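Local coordinates for protein endo-xylogalacturonan hydrolase A (Aspergillus tubingensis, PDB 4C2L) that hydrolyses the xylose-substituted galacturonan backbone of xylogalacturonan, a component of the hairy regions of pectin, at residues Tyr296-Gln301 / Ser326-Thr331. Numbering follows the deposited sequence.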
loop_
_atom_site.group_PDB
_atom_site.type_symbol
_atom_site.label_atom_id
_atom_site.label_comp_id
_atom_site.label_asym_id
_atom_site.label_seq_id
_atom_site.Cartn_x
_atom_site.Cartn_y
_atom_site.Cartn_z
ATOM N N TYR A 296 6.227 -12.671 -11.202
ATOM C CA TYR A 296 4.988 -13.106 -11.837
ATOM C C TYR A 296 4.249 -11.876 -12.315
ATOM O O TYR A 296 4.302 -10.817 -11.677
ATOM C CB TYR A 296 4.073 -13.822 -10.836
ATOM C CG TYR A 296 4.468 -15.210 -10.397
ATOM C CD1 TYR A 296 4.798 -16.204 -11.325
ATOM C CD2 TYR A 296 4.426 -15.555 -9.048
ATOM C CE1 TYR A 296 5.126 -17.485 -10.904
ATOM C CE2 TYR A 296 4.745 -16.834 -8.620
ATOM C CZ TYR A 296 5.088 -17.792 -9.558
ATOM O OH TYR A 296 5.409 -19.060 -9.123
ATOM N N ALA A 297 3.518 -12.019 -13.414
ATOM C CA ALA A 297 2.632 -10.978 -13.874
ATOM C C ALA A 297 1.382 -10.956 -12.994
ATOM O O ALA A 297 0.862 -9.893 -12.667
ATOM C CB ALA A 297 2.246 -11.220 -15.324
ATOM N N PHE A 298 0.879 -12.137 -12.659
ATOM C CA PHE A 298 -0.306 -12.235 -11.798
ATOM C C PHE A 298 -0.236 -13.469 -10.935
ATOM O O PHE A 298 0.287 -14.515 -11.355
ATOM C CB PHE A 298 -1.597 -12.231 -12.625
ATOM C CG PHE A 298 -2.809 -11.839 -11.830
ATOM C CD1 PHE A 298 -3.113 -10.496 -11.631
ATOM C CD2 PHE A 298 -3.627 -12.802 -11.248
ATOM C CE1 PHE A 298 -4.221 -10.118 -10.874
ATOM C CE2 PHE A 298 -4.744 -12.430 -10.500
ATOM C CZ PHE A 298 -5.031 -11.086 -10.303
ATOM N N GLN A 299 -0.772 -13.374 -9.720
ATOM C CA GLN A 299 -0.708 -14.507 -8.828
ATOM C C GLN A 299 -1.959 -14.569 -7.980
ATOM O O GLN A 299 -2.445 -13.540 -7.515
ATOM C CB GLN A 299 0.543 -14.424 -7.944
ATOM C CG GLN A 299 0.712 -15.605 -7.009
ATOM C CD GLN A 299 2.003 -15.569 -6.223
ATOM O OE1 GLN A 299 2.700 -14.546 -6.183
ATOM N NE2 GLN A 299 2.324 -16.682 -5.564
ATOM N N ILE A 300 -2.493 -15.776 -7.818
ATOM C CA ILE A 300 -3.526 -16.004 -6.833
ATOM C C ILE A 300 -2.983 -16.995 -5.825
ATOM O O ILE A 300 -2.541 -18.106 -6.190
ATOM C CB ILE A 300 -4.827 -16.544 -7.456
ATOM C CG1 ILE A 300 -5.431 -15.505 -8.421
ATOM C CG2 ILE A 300 -5.822 -16.887 -6.347
ATOM C CD1 ILE A 300 -6.610 -16.041 -9.216
ATOM N N GLN A 301 -3.025 -16.588 -4.560
ATOM C CA GLN A 301 -2.636 -17.436 -3.453
ATOM C C GLN A 301 -3.867 -17.747 -2.638
ATOM O O GLN A 301 -4.584 -16.834 -2.225
ATOM C CB GLN A 301 -1.592 -16.733 -2.573
ATOM C CG GLN A 301 -0.231 -16.594 -3.239
ATOM C CD GLN A 301 0.661 -15.623 -2.487
ATOM O OE1 GLN A 301 1.319 -15.999 -1.515
ATOM N NE2 GLN A 301 0.670 -14.375 -2.917
ATOM N N SER A 326 -6.797 -7.358 -17.519
ATOM C CA SER A 326 -6.838 -6.946 -18.927
ATOM C C SER A 326 -5.640 -6.100 -19.329
ATOM O O SER A 326 -5.199 -5.239 -18.570
ATOM C CB SER A 326 -8.139 -6.201 -19.235
ATOM O OG SER A 326 -8.365 -5.109 -18.336
ATOM N N SER A 327 -5.119 -6.364 -20.529
ATOM C CA SER A 327 -4.041 -5.579 -21.120
ATOM C C SER A 327 -2.803 -5.572 -20.247
ATOM O O SER A 327 -2.412 -4.520 -19.727
ATOM C CB SER A 327 -4.502 -4.144 -21.402
ATOM O OG SER A 327 -5.515 -4.111 -22.385
ATOM N N PHE A 328 -2.216 -6.747 -20.044
ATOM C CA PHE A 328 -0.928 -6.858 -19.382
ATOM C C PHE A 328 0.128 -7.082 -20.458
ATOM O O PHE A 328 -0.039 -7.935 -21.342
ATOM C CB PHE A 328 -0.899 -8.036 -18.412
ATOM C CG PHE A 328 -1.429 -7.723 -17.032
ATOM C CD1 PHE A 328 -2.641 -7.055 -16.855
ATOM C CD2 PHE A 328 -0.719 -8.139 -15.903
ATOM C CE1 PHE A 328 -3.129 -6.790 -15.578
ATOM C CE2 PHE A 328 -1.204 -7.883 -14.622
ATOM C CZ PHE A 328 -2.406 -7.204 -14.459
ATOM N N SER A 329 1.222 -6.342 -20.367
ATOM C CA SER A 329 2.328 -6.562 -21.290
ATOM C C SER A 329 3.664 -6.546 -20.567
ATOM O O SER A 329 3.739 -6.207 -19.381
ATOM C CB SER A 329 2.287 -5.527 -22.413
ATOM O OG SER A 329 2.413 -4.215 -21.885
ATOM N N GLY A 330 4.713 -6.931 -21.283
ATOM C CA GLY A 330 6.055 -6.902 -20.747
ATOM C C GLY A 330 6.663 -8.268 -20.557
ATOM O O GLY A 330 6.194 -9.262 -21.126
ATOM N N THR A 331 7.713 -8.305 -19.744
ATOM C CA THR A 331 8.559 -9.469 -19.588
ATOM C C THR A 331 8.783 -9.693 -18.109
ATOM O O THR A 331 9.123 -8.754 -17.379
ATOM C CB THR A 331 9.931 -9.245 -20.280
ATOM O OG1 THR A 331 9.716 -8.721 -21.597
ATOM C CG2 THR A 331 10.713 -10.536 -20.388
#
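Phe328 points inward and meets Ala297 and Phe298 with one side of its ring, CD2 to CZ. The nearest approach is polar against aromatic: Phe328 CE2 lies 3.5 Å from Ala297 O, and the oxygen sits beside the C-H rim, little displaced from the plane of the ring. Alongside, Ala297 CB packs on the same rim at 4.3 Å from Phe328 CD2. The ring is placed there by a first torsion that sets CG opposite the carbonyl carbon (chi1 -86°), extending it from the 326-329 strand toward the other segment. Phe298, with CG trans to its backbone N (chi1 -159°), offers CD1 to Phe328 CZ at 4.4 Å; the rings meet obliquely, and this pair is a loose apolar contact. With 7.7 Å between Ala297 CA and Phe328 CA, the Phe328 side chain spans the gap and meets both the backbone carbonyl and the CB of Ala297. Each aromatic has a further ring partner on the strand 279-294: Phe328 stacks with Phe289, and Phe298 meets Phe286 edge-to-face. Val360 and Phe358 touch both Ala297 and Phe328. Ala297, Phe298 and Phe328 are all buried, and they join strands from two different sheets, 296-301 and 319-329, in successive PbH1 repeats. Inward-pointing aromatic and aliphatic side chains filling the space between sheets characterise the core of the right-handed parallel beta-helix of glycosyl hydrolase family 28.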